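Local coordinates for protein ATP-dependent DNA ligase (Mycobacterium tuberculosis, PDB 6NHZ) that seals breaks in double-stranded DNA at the expense of ATP, probably acting with Ku in non-homologous end joining, at residues A27-W32 / I166-D171; D33-L38 / L48-G53; E193-G198 / A273-V278; L248-S253 / Y269-L274. The protein carries 1 engineered substitution. All coordinates share one frame; numbering follows the deposited sequence.

Contact 1: residues A27-W32 / I166-D171; sequences AFEGMW and IAKRRD. Engineered in segment 27-32: Met31 (natural residue Lys). With ATP (adenosine-5'-triphosphate), chain B.
Ala27, Ile166 and Glu29 carry this antiparallel pairing of strands 26-30 and 164-169, part of the nucleotidyltransferase core of an ATP-dependent DNA ligase and one wall of its ATP pocket. Ala27 faces Lys168 as a hydrogen-bonded pair, with Ala27 N 2.8 Å from Lys168 O; Glu29 and Ile166 form the next such pair. Arg170 folds back so that one face of its guanidinium lies over Ala27 CA, and its NH1 goes on to Gln125. On the opposite face of the sheet, between the two hydrogen-bonded pairs, Ala167 CB touches the edge of the Phe28 ring at CD1 (3.7 Å).

On the face that bears Ala27, Glu29, Ile166 and Lys168 sits the adenine. Ile166 CG1 stands anti to its carbonyl carbon (chi1 -55°), and the branch ends with CD1 3.5 Å from ATP C4. Met31, an engineered residue, crosses Ile166 at about a right angle and brings its CE to CG1. Lys168, extended beyond CG, reaches the Glu29 carboxylate in a salt bridge, NZ to OE2 3.0 Å, whose individual hydrogen bonds are weak; Tyr124 also bonds OE2. Both side chains read the adenine edge, Lys168 NZ giving a hydrogen bond to ATP N1 and Glu29 OE1 taking one from N6. Gly30 O accepts from N6 as well, and Trp32 N donates to ATP N7 at 2.9 Å, almost straight at 169°.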
# COMPACT_ATOMS: atom_id res chain seq x y z
N ALA A 27 -10.85 -0.81 17.64
CA ALA A 27 -11.53 -0.48 16.39
C ALA A 27 -10.85 -1.21 15.25
O ALA A 27 -9.64 -1.01 15.03
CB ALA A 27 -11.50 1.02 16.15
N PHE A 28 -11.59 -2.03 14.51
CA PHE A 28 -11.01 -2.80 13.41
C PHE A 28 -11.26 -2.08 12.09
O PHE A 28 -12.40 -2.01 11.61
CB PHE A 28 -11.57 -4.22 13.41
CG PHE A 28 -11.38 -4.92 14.71
CD1 PHE A 28 -10.11 -5.12 15.22
CD2 PHE A 28 -12.46 -5.39 15.44
CE1 PHE A 28 -9.92 -5.76 16.42
CE2 PHE A 28 -12.28 -6.04 16.66
CZ PHE A 28 -11.00 -6.23 17.14
N GLU A 29 -10.21 -1.52 11.50
CA GLU A 29 -10.28 -0.92 10.17
C GLU A 29 -9.75 -1.88 9.11
O GLU A 29 -8.85 -2.67 9.36
CB GLU A 29 -9.46 0.37 10.12
CG GLU A 29 -9.98 1.49 11.02
CD GLU A 29 -9.20 2.76 10.83
OE1 GLU A 29 -8.57 2.92 9.75
OE2 GLU A 29 -9.21 3.62 11.73
N GLY A 30 -10.27 -1.74 7.89
CA GLY A 30 -9.61 -2.37 6.76
C GLY A 30 -8.26 -1.73 6.47
O GLY A 30 -8.03 -0.53 6.71
N MET A 31 -7.33 -2.54 5.98
CA MET A 31 -6.00 -2.07 5.59
C MET A 31 -6.00 -1.79 4.09
O MET A 31 -6.26 -2.69 3.29
CB MET A 31 -4.93 -3.10 5.95
CG MET A 31 -3.53 -2.69 5.53
SD MET A 31 -2.30 -4.05 5.78
CE MET A 31 -2.36 -4.24 7.55
N TRP A 32 -5.73 -0.52 3.72
CA TRP A 32 -5.86 -0.02 2.35
C TRP A 32 -4.49 0.06 1.70
O TRP A 32 -3.60 0.78 2.18
CB TRP A 32 -6.54 1.37 2.35
CG TRP A 32 -7.75 1.44 3.25
CD1 TRP A 32 -7.97 2.34 4.25
CD2 TRP A 32 -8.86 0.54 3.26
NE1 TRP A 32 -9.17 2.06 4.87
CE2 TRP A 32 -9.72 0.95 4.29
CE3 TRP A 32 -9.21 -0.58 2.49
CZ2 TRP A 32 -10.92 0.29 4.56
CZ3 TRP A 32 -10.39 -1.23 2.77
CH2 TRP A 32 -11.23 -0.80 3.80
N ILE A 166 -6.19 -3.20 10.39
CA ILE A 166 -5.47 -2.49 11.43
C ILE A 166 -6.44 -2.24 12.58
O ILE A 166 -7.48 -1.58 12.41
CB ILE A 166 -4.85 -1.18 10.92
CG1 ILE A 166 -3.96 -1.49 9.70
CG2 ILE A 166 -4.05 -0.50 12.05
CD1 ILE A 166 -2.90 -0.44 9.46
N ALA A 167 -6.10 -2.81 13.73
CA ALA A 167 -6.81 -2.61 14.98
C ALA A 167 -6.21 -1.40 15.69
O ALA A 167 -5.00 -1.35 15.93
CB ALA A 167 -6.69 -3.85 15.86
N LYS A 168 -7.06 -0.45 16.04
CA LYS A 168 -6.61 0.74 16.74
C LYS A 168 -7.32 0.80 18.08
O LYS A 168 -8.55 0.68 18.13
CB LYS A 168 -6.88 2.00 15.90
CG LYS A 168 -6.26 1.90 14.49
CD LYS A 168 -6.50 3.14 13.64
CE LYS A 168 -5.91 2.96 12.26
NZ LYS A 168 -6.25 4.11 11.36
N ARG A 169 -6.55 0.93 19.17
CA ARG A 169 -7.17 0.88 20.49
C ARG A 169 -8.07 2.09 20.66
O ARG A 169 -7.67 3.23 20.40
CB ARG A 169 -6.12 0.81 21.61
CG ARG A 169 -6.52 -0.12 22.77
CD ARG A 169 -5.42 -0.22 23.89
NE ARG A 169 -4.95 1.09 24.30
CZ ARG A 169 -3.69 1.51 24.23
NH1 ARG A 169 -2.73 0.72 23.77
NH2 ARG A 169 -3.39 2.75 24.63
N ARG A 170 -9.31 1.83 21.08
CA ARG A 170 -10.32 2.89 21.14
C ARG A 170 -9.95 4.01 22.11
O ARG A 170 -10.38 5.15 21.93
CB ARG A 170 -11.67 2.28 21.51
CG ARG A 170 -12.16 1.29 20.42
CD ARG A 170 -13.57 0.76 20.69
NE ARG A 170 -14.13 -0.02 19.59
CZ ARG A 170 -14.86 0.48 18.59
NH1 ARG A 170 -15.13 1.78 18.54
NH2 ARG A 170 -15.32 -0.32 17.65
N ASP A 171 -9.15 3.72 23.13
CA ASP A 171 -8.79 4.79 24.05
C ASP A 171 -7.51 5.53 23.66
O ASP A 171 -7.05 6.38 24.43
CB ASP A 171 -8.66 4.25 25.47
CG ASP A 171 -7.48 3.34 25.65
OD1 ASP A 171 -7.31 2.84 26.78
OD2 ASP A 171 -6.69 3.13 24.69
PG ATP B . 5.15 0.68 7.52
O1G ATP B . 4.31 0.32 8.72
O2G ATP B . 6.51 1.20 7.88
O3G ATP B . 4.44 1.52 6.49
PB ATP B . 5.02 -1.25 5.36
O1B ATP B . 5.55 -2.66 5.24
O2B ATP B . 5.23 -0.23 4.27
O3B ATP B . 5.54 -0.71 6.79
PA ATP B . 2.60 -2.69 5.85
O1A ATP B . 3.34 -3.59 6.81
O2A ATP B . 2.10 -3.23 4.53
O3A ATP B . 3.44 -1.35 5.59
O5' ATP B . 1.35 -1.98 6.59
C5' ATP B . 0.33 -1.44 5.77
C4' ATP B . 0.63 0.03 5.46
O4' ATP B . -0.53 0.72 4.98
C3' ATP B . 1.07 0.78 6.69
O3' ATP B . 1.92 1.84 6.27
C2' ATP B . -0.20 1.42 7.18
O2' ATP B . 0.13 2.56 7.99
C1' ATP B . -0.91 1.79 5.88
N9 ATP B . -2.37 1.68 6.09
C8 ATP B . -3.24 1.05 5.28
N7 ATP B . -4.50 1.12 5.77
C5 ATP B . -4.44 1.80 6.92
C6 ATP B . -5.41 2.25 7.94
N6 ATP B . -6.73 1.94 7.86
N1 ATP B . -4.93 2.95 8.98
C2 ATP B . -3.63 3.26 9.12
N3 ATP B . -2.69 2.89 8.23
C4 ATP B . -3.04 2.17 7.13
O HOH W 1 -14.12 -2.53 16.21

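Contact 2: residues D33-L38 / L48-G53; sequences DGYRLL and LRSRSG. With ATP (adenosine-5'-triphosphate), chain B.
Tyr35 OH comes to 3.2 Å from Ser50 CB, a polar atom set against a carbon where the two arms of the hairpin 35-42/45-49 splay apart. The pairing itself is short: Leu38 and Arg49 form an antiparallel hydrogen-bonded pair, with Leu38 N donating to Arg49 O at 3.0 Å and Arg49 N returning a bond to Leu38 O, the second one bent (138°). Beside this pair Leu37 CD1 meets Leu48 CD1 at 4.3 Å.

Past the strand, a type I turn from Ser50 to Gly53 carries Arg51 off toward the nucleotide; Ser50 OG and Ser52 OG share a hydrogen bond across that turn. With CG anti to the backbone N (chi1 164°) and the rest of the chain extended, the Arg51 guanidinium meets the gamma phosphate edge-on. Arg51 NH1 donates to ATP O3G at 2.7 Å and Arg51 NH2 to ATP O2G at 2.9 Å. Arg36, held by Asp78 and the carbonyl of Met11, instead turns a guanidinium face toward ATP N3, its NH1 3.2 Å from O2'. The hairpin and the turn after it thus reach the nucleoside side and the gamma phosphate of ATP, and the two-pronged grip of Arg51 would probably help to orient the triphosphate and offset its negative charge.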
# COMPACT_ATOMS: atom_id res chain seq x y z
N ASP A 33 -4.29 -0.68 0.61
CA ASP A 33 -3.01 -0.66 -0.08
C ASP A 33 -3.00 0.54 -1.01
O ASP A 33 -3.42 0.45 -2.17
CB ASP A 33 -2.76 -1.95 -0.86
CG ASP A 33 -1.29 -2.18 -1.15
OD1 ASP A 33 -0.47 -1.30 -0.81
OD2 ASP A 33 -0.96 -3.23 -1.73
N GLY A 34 -2.54 1.68 -0.50
CA GLY A 34 -2.45 2.90 -1.29
C GLY A 34 -1.26 3.70 -0.88
O GLY A 34 -0.21 3.14 -0.54
N TYR A 35 -1.40 5.02 -0.90
CA TYR A 35 -0.38 5.96 -0.47
C TYR A 35 -0.89 6.67 0.78
O TYR A 35 -2.00 7.22 0.77
CB TYR A 35 -0.09 6.96 -1.59
CG TYR A 35 1.10 7.89 -1.41
CD1 TYR A 35 0.90 9.25 -1.16
CD2 TYR A 35 2.41 7.44 -1.56
CE1 TYR A 35 1.95 10.12 -1.02
CE2 TYR A 35 3.48 8.32 -1.42
CZ TYR A 35 3.24 9.66 -1.15
OH TYR A 35 4.27 10.56 -1.02
N ARG A 36 -0.10 6.64 1.85
CA ARG A 36 -0.48 7.32 3.08
C ARG A 36 -0.41 8.84 2.91
O ARG A 36 0.57 9.37 2.40
CB ARG A 36 0.45 6.86 4.21
CG ARG A 36 0.10 7.41 5.60
CD ARG A 36 -1.14 6.73 6.15
NE ARG A 36 -1.41 7.17 7.51
CZ ARG A 36 -0.81 6.66 8.58
NH1 ARG A 36 0.10 5.70 8.42
NH2 ARG A 36 -1.10 7.12 9.80
N LEU A 37 -1.47 9.54 3.34
CA LEU A 37 -1.52 10.99 3.21
C LEU A 37 -2.08 11.66 4.46
O LEU A 37 -3.05 11.19 5.05
CB LEU A 37 -2.39 11.43 2.03
CG LEU A 37 -1.89 11.34 0.60
CD1 LEU A 37 -2.97 11.93 -0.32
CD2 LEU A 37 -0.56 12.07 0.45
N LEU A 38 -1.47 12.79 4.83
CA LEU A 38 -2.07 13.75 5.74
C LEU A 38 -2.64 14.88 4.90
O LEU A 38 -2.03 15.30 3.92
CB LEU A 38 -1.06 14.30 6.74
CG LEU A 38 -0.42 13.23 7.63
CD1 LEU A 38 0.76 13.79 8.44
CD2 LEU A 38 -1.48 12.66 8.53
N LEU A 48 -1.57 18.57 0.74
CA LEU A 48 -1.27 17.17 0.98
C LEU A 48 0.15 17.03 1.49
O LEU A 48 1.05 17.76 1.06
CB LEU A 48 -1.43 16.32 -0.28
CG LEU A 48 -2.79 16.55 -0.95
CD1 LEU A 48 -2.87 15.75 -2.23
CD2 LEU A 48 -3.90 16.16 0.01
N ARG A 49 0.35 16.07 2.38
CA ARG A 49 1.61 15.93 3.06
C ARG A 49 1.93 14.45 3.05
O ARG A 49 1.11 13.63 3.47
CB ARG A 49 1.50 16.51 4.48
CG ARG A 49 2.75 17.17 4.98
CD ARG A 49 2.58 17.68 6.40
NE ARG A 49 3.72 17.27 7.22
CZ ARG A 49 4.93 17.78 7.10
NH1 ARG A 49 5.19 18.72 6.20
NH2 ARG A 49 5.91 17.33 7.88
N SER A 50 3.09 14.11 2.50
CA SER A 50 3.48 12.72 2.47
C SER A 50 3.92 12.27 3.86
O SER A 50 4.09 13.07 4.78
CB SER A 50 4.62 12.50 1.47
OG SER A 50 5.75 13.31 1.79
N ARG A 51 4.09 10.96 3.99
CA ARG A 51 4.68 10.42 5.21
C ARG A 51 6.09 10.97 5.44
O ARG A 51 6.45 11.31 6.57
CB ARG A 51 4.71 8.91 5.12
CG ARG A 51 5.61 8.28 6.12
CD ARG A 51 5.33 6.81 6.12
NE ARG A 51 6.31 6.04 6.87
CZ ARG A 51 6.25 4.72 6.97
NH1 ARG A 51 5.25 4.07 6.38
NH2 ARG A 51 7.16 4.06 7.66
N SER A 52 6.89 11.07 4.38
CA SER A 52 8.22 11.66 4.50
C SER A 52 8.19 13.12 4.96
O SER A 52 9.25 13.69 5.20
CB SER A 52 8.96 11.57 3.17
OG SER A 52 8.50 12.56 2.27
N GLY A 53 7.01 13.73 5.05
CA GLY A 53 6.90 15.09 5.55
C GLY A 53 7.11 16.15 4.51
O GLY A 53 7.69 17.20 4.81
PG ATP B . 5.15 0.68 7.52
O1G ATP B . 4.31 0.32 8.72
O2G ATP B . 6.51 1.20 7.88
O3G ATP B . 4.44 1.52 6.49
PB ATP B . 5.02 -1.25 5.36
O1B ATP B . 5.55 -2.66 5.24
O2B ATP B . 5.23 -0.23 4.27
O3B ATP B . 5.54 -0.71 6.79
PA ATP B . 2.60 -2.69 5.85
O1A ATP B . 3.34 -3.59 6.81
O2A ATP B . 2.10 -3.23 4.53
O3A ATP B . 3.44 -1.35 5.59
O5' ATP B . 1.35 -1.98 6.59
C5' ATP B . 0.33 -1.44 5.77
C4' ATP B . 0.63 0.03 5.46
O4' ATP B . -0.53 0.72 4.98
C3' ATP B . 1.07 0.78 6.69
O3' ATP B . 1.92 1.84 6.27
C2' ATP B . -0.20 1.42 7.18
O2' ATP B . 0.13 2.56 7.99
C1' ATP B . -0.91 1.79 5.88
N9 ATP B . -2.37 1.68 6.09
C8 ATP B . -3.24 1.05 5.28
N7 ATP B . -4.50 1.12 5.77
C5 ATP B . -4.44 1.80 6.92
C6 ATP B . -5.41 2.25 7.94
N6 ATP B . -6.73 1.94 7.86
N1 ATP B . -4.93 2.95 8.98
C2 ATP B . -3.63 3.26 9.12
N3 ATP B . -2.69 2.89 8.23
C4 ATP B . -3.04 2.17 7.13

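Contact 3: residues E193-G198 / A273-V278; sequences EVVIGG and ALVAEV
Ile196, Val194 and Ala276 make the apolar centre, on one face of two antiparallel strands, 190-200 and 275-280. Ile196 CD1 reaches Ala276 CB at 4.1 Å because its chain bends at chi2 (-59°), while Val194 CG2 touches both Ala276 CB (4.3 Å) and Val278 CG1. Met215 covers Val194 and Val278, and Trp294 lies against Ala276. On the reverse face Val195 and Val275 form a non-hydrogen-bonded pair, meeting through their CG2 methyls at 4.4 Å, with Pro303 against both.

The backbones are tied by a reciprocal pair of bonds between Val194 and Ala276, each 2.9 Å from N to O, and by Ile196 N to Leu274 O at 3.0 Å. Where the strands part, a water donates to Ile196 O and accepts from Ala273 N, bridging the gap. At the other end the face of Val195 and Val275 turns polar: Glu193 and Glu277 face each other as a non-hydrogen-bonded pair, their OE2 atoms 5.6 Å apart. Glu277 OE2 is held in salt bridges by Arg298 and Arg295. The short segments run at 130° to each other, within the curled antiparallel sheet of the OB-fold domain that follows the nucleotidyltransferase core in DNA ligases.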
# COMPACT_ATOMS: atom_id res chain seq x y z
N GLU A 193 10.45 -9.62 -1.55
CA GLU A 193 11.20 -8.88 -2.56
C GLU A 193 11.96 -9.85 -3.46
O GLU A 193 12.50 -10.86 -2.98
CB GLU A 193 12.17 -7.90 -1.92
CG GLU A 193 11.50 -6.69 -1.28
CD GLU A 193 12.32 -6.12 -0.14
OE1 GLU A 193 13.49 -6.51 0.02
OE2 GLU A 193 11.78 -5.28 0.60
N VAL A 194 12.02 -9.54 -4.76
CA VAL A 194 12.67 -10.39 -5.74
C VAL A 194 13.45 -9.54 -6.74
O VAL A 194 13.20 -8.34 -6.88
CB VAL A 194 11.67 -11.27 -6.50
CG1 VAL A 194 11.01 -12.28 -5.57
CG2 VAL A 194 10.62 -10.39 -7.19
N VAL A 195 14.39 -10.18 -7.44
CA VAL A 195 15.13 -9.54 -8.52
C VAL A 195 14.62 -10.10 -9.84
O VAL A 195 14.44 -11.32 -9.99
CB VAL A 195 16.65 -9.74 -8.35
CG1 VAL A 195 17.42 -9.15 -9.51
CG2 VAL A 195 17.12 -9.11 -7.04
N ILE A 196 14.34 -9.22 -10.79
CA ILE A 196 13.84 -9.65 -12.10
C ILE A 196 15.01 -10.13 -12.94
O ILE A 196 16.04 -9.44 -13.05
CB ILE A 196 13.09 -8.50 -12.80
CG1 ILE A 196 11.99 -7.98 -11.88
CG2 ILE A 196 12.49 -8.99 -14.12
CD1 ILE A 196 10.99 -9.04 -11.51
N GLY A 197 14.86 -11.32 -13.52
CA GLY A 197 15.94 -11.96 -14.25
C GLY A 197 15.65 -12.17 -15.72
O GLY A 197 16.55 -12.46 -16.51
N GLY A 198 14.38 -12.03 -16.08
CA GLY A 198 13.97 -12.15 -17.47
C GLY A 198 12.50 -11.84 -17.58
O GLY A 198 11.80 -11.66 -16.58
N ALA A 273 19.03 -6.35 -12.05
CA ALA A 273 19.09 -4.99 -11.52
C ALA A 273 17.79 -4.53 -10.88
O ALA A 273 17.82 -3.91 -9.81
CB ALA A 273 19.49 -4.00 -12.62
N LEU A 274 16.64 -4.81 -11.50
CA LEU A 274 15.37 -4.34 -10.97
C LEU A 274 14.91 -5.20 -9.80
O LEU A 274 14.89 -6.43 -9.88
CB LEU A 274 14.31 -4.33 -12.07
CG LEU A 274 14.55 -3.39 -13.25
CD1 LEU A 274 13.63 -3.71 -14.41
CD2 LEU A 274 14.38 -1.95 -12.82
N VAL A 275 14.56 -4.54 -8.69
CA VAL A 275 13.94 -5.18 -7.54
C VAL A 275 12.44 -4.91 -7.58
O VAL A 275 12.02 -3.75 -7.70
CB VAL A 275 14.54 -4.69 -6.21
CG1 VAL A 275 13.79 -5.33 -5.05
CG2 VAL A 275 16.03 -4.99 -6.14
N ALA A 276 11.64 -5.97 -7.48
CA ALA A 276 10.19 -5.87 -7.42
C ALA A 276 9.71 -6.55 -6.14
O ALA A 276 10.50 -7.11 -5.37
CB ALA A 276 9.53 -6.51 -8.64
N GLU A 277 8.40 -6.49 -5.90
CA GLU A 277 7.80 -7.08 -4.72
C GLU A 277 6.55 -7.83 -5.12
O GLU A 277 5.78 -7.36 -5.98
CB GLU A 277 7.47 -6.00 -3.66
CG GLU A 277 6.82 -6.54 -2.39
CD GLU A 277 6.18 -5.45 -1.53
OE1 GLU A 277 5.16 -5.72 -0.85
OE2 GLU A 277 6.70 -4.32 -1.54
N VAL A 278 6.34 -9.00 -4.52
CA VAL A 278 5.20 -9.84 -4.86
C VAL A 278 4.56 -10.35 -3.58
O VAL A 278 5.20 -10.45 -2.53
CB VAL A 278 5.60 -11.03 -5.76
CG1 VAL A 278 6.19 -10.53 -7.08
CG2 VAL A 278 6.58 -11.94 -5.03
O HOH W 2 16.74 -6.76 -13.50

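Contact 4: residues L248-S253 / Y269-L274; sequences LHTDES and YVKPAL
Leu248 O accepts the shortest hydrogen bond between the two segments, from Lys271 N at 2.9 Å and 167°, and Val270 CA-H also leans on the same oxygen. A second backbone bond, Thr250 N to Tyr269 O, is longer (3.1 Å). Between the two bonds His249 and Val270 face each other as an antiparallel non-hydrogen-bonded pair, where the short, weakly bonded strand 249-250 lines up with strand 268-270 at an edge of the OB-fold domain.

Tyr269 and Leu248 have the most surface buried. Ser253 CB sits squarely over the tyrosine ring in a CH-pi contact, 3.5 Å from the centroid and 9° off the normal. The ring lies beneath it because Tyr269 CG is anti to the carbonyl carbon (chi1 -67°). A water joins Tyr269 OH to Ser253 OG, which is also fixed by the backbone N of Phe255. A second water donates to Glu252 O and, at 3.3 Å, to Val270 O, tying the bend of 251-253 to the strand.

At the other end Leu248 CB meets Val270 CB, and its CD1 methyl packs on Leu274 CG at 3.7 Å and on Ala273 CB. Thr250 CG2 rests against the peptide between Val270 and Lys271. Helix 236-245 touches this apolar end through Leu245, against Val270 and Leu274, and Trp199 of strand 190-200 touches both Val270 and His249.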
# COMPACT_ATOMS: atom_id res chain seq x y z
N LEU A 248 18.59 -3.18 -19.97
CA LEU A 248 19.17 -4.27 -19.20
C LEU A 248 19.37 -5.54 -20.01
O LEU A 248 19.96 -6.49 -19.48
CB LEU A 248 18.30 -4.56 -17.97
CG LEU A 248 17.90 -3.33 -17.16
CD1 LEU A 248 17.09 -3.71 -15.92
CD2 LEU A 248 19.14 -2.53 -16.77
N HIS A 249 18.93 -5.57 -21.28
CA HIS A 249 19.08 -6.71 -22.18
C HIS A 249 20.45 -7.36 -22.05
O HIS A 249 21.48 -6.68 -22.02
CB HIS A 249 18.90 -6.25 -23.63
CG HIS A 249 17.48 -6.30 -24.11
ND1 HIS A 249 16.56 -7.20 -23.63
CD2 HIS A 249 16.83 -5.54 -25.02
CE1 HIS A 249 15.40 -7.00 -24.23
NE2 HIS A 249 15.54 -5.99 -25.08
N THR A 250 20.46 -8.69 -21.95
CA THR A 250 21.72 -9.43 -21.91
C THR A 250 21.46 -10.83 -22.45
O THR A 250 20.36 -11.36 -22.32
CB THR A 250 22.31 -9.49 -20.50
OG1 THR A 250 23.63 -10.05 -20.56
CG2 THR A 250 21.44 -10.35 -19.59
N ASP A 251 22.49 -11.41 -23.07
CA ASP A 251 22.36 -12.78 -23.56
C ASP A 251 22.55 -13.80 -22.45
O ASP A 251 21.99 -14.90 -22.50
CB ASP A 251 23.37 -13.06 -24.68
CG ASP A 251 23.14 -12.18 -25.91
OD1 ASP A 251 24.14 -11.85 -26.60
OD2 ASP A 251 21.98 -11.82 -26.20
N GLU A 252 23.35 -13.46 -21.44
CA GLU A 252 23.67 -14.38 -20.36
C GLU A 252 22.53 -14.44 -19.35
O GLU A 252 22.04 -13.41 -18.89
CB GLU A 252 24.96 -13.93 -19.67
CG GLU A 252 25.63 -15.01 -18.83
CD GLU A 252 26.44 -15.99 -19.67
OE1 GLU A 252 26.14 -17.20 -19.63
OE2 GLU A 252 27.38 -15.54 -20.35
N SER A 253 22.12 -15.65 -19.00
CA SER A 253 21.12 -15.81 -17.95
C SER A 253 21.74 -15.47 -16.59
O SER A 253 22.89 -15.83 -16.33
CB SER A 253 20.57 -17.23 -17.94
OG SER A 253 19.95 -17.52 -16.71
N TYR A 269 16.69 -12.49 -21.23
CA TYR A 269 17.27 -12.28 -19.92
C TYR A 269 17.68 -10.82 -19.75
O TYR A 269 17.95 -10.10 -20.71
CB TYR A 269 18.47 -13.20 -19.69
CG TYR A 269 18.06 -14.66 -19.60
CD1 TYR A 269 17.27 -15.12 -18.56
CD2 TYR A 269 18.46 -15.57 -20.57
CE1 TYR A 269 16.88 -16.46 -18.49
CE2 TYR A 269 18.08 -16.90 -20.51
CZ TYR A 269 17.29 -17.34 -19.47
OH TYR A 269 16.91 -18.67 -19.40
N VAL A 270 17.68 -10.38 -18.50
CA VAL A 270 18.10 -9.03 -18.16
C VAL A 270 19.17 -9.13 -17.09
O VAL A 270 19.21 -10.09 -16.32
CB VAL A 270 16.92 -8.16 -17.68
CG1 VAL A 270 15.95 -7.92 -18.83
CG2 VAL A 270 16.23 -8.81 -16.49
N LYS A 271 20.06 -8.15 -17.07
CA LYS A 271 20.98 -8.06 -15.95
C LYS A 271 20.17 -7.95 -14.66
O LYS A 271 19.11 -7.32 -14.65
CB LYS A 271 21.91 -6.86 -16.13
CG LYS A 271 22.81 -7.03 -17.34
CD LYS A 271 23.52 -5.75 -17.72
CE LYS A 271 24.50 -6.02 -18.83
NZ LYS A 271 25.39 -7.17 -18.48
N PRO A 272 20.62 -8.60 -13.58
CA PRO A 272 19.81 -8.63 -12.35
C PRO A 272 19.83 -7.31 -11.61
O PRO A 272 20.56 -7.17 -10.62
CB PRO A 272 20.48 -9.74 -11.53
CG PRO A 272 21.90 -9.75 -12.01
CD PRO A 272 21.85 -9.40 -13.47
N ALA A 273 19.03 -6.35 -12.05
CA ALA A 273 19.09 -4.99 -11.52
C ALA A 273 17.79 -4.53 -10.88
O ALA A 273 17.82 -3.91 -9.81
CB ALA A 273 19.49 -4.00 -12.62
N LEU A 274 16.64 -4.81 -11.50
CA LEU A 274 15.37 -4.34 -10.97
C LEU A 274 14.91 -5.20 -9.80
O LEU A 274 14.89 -6.43 -9.88
CB LEU A 274 14.31 -4.33 -12.07
CG LEU A 274 14.55 -3.39 -13.25
CD1 LEU A 274 13.63 -3.71 -14.41
CD2 LEU A 274 14.38 -1.95 -12.82
O HOH W 3 22.21 -11.30 -16.79
O HOH W 4 18.68 -19.82 -17.46

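In the fold
Contacts 1 and 2 lie in the ATP-binding core, their centres about 18 Å apart, in different sheets. Their first segments run on directly in sequence, strand 26-30 leading to strand 35-42, and both contacts touch the one ATP. Contacts 3 and 4 follow later in the chain, in the OB-fold domain. Their centres are about 11 Å apart; they share Ala273 and Leu274, and strand 190-200 pairs with both 268-270 and 275-280. Contact 3 comes within about 7 Å of contact 2 at nearest atoms, and the side chain of Glu277 lies about 7 Å from ATP, consistent with a closed arrangement in which the OB domain approaches the triphosphate. Contact 4 is remote, about 43 Å from contact 1 between centres.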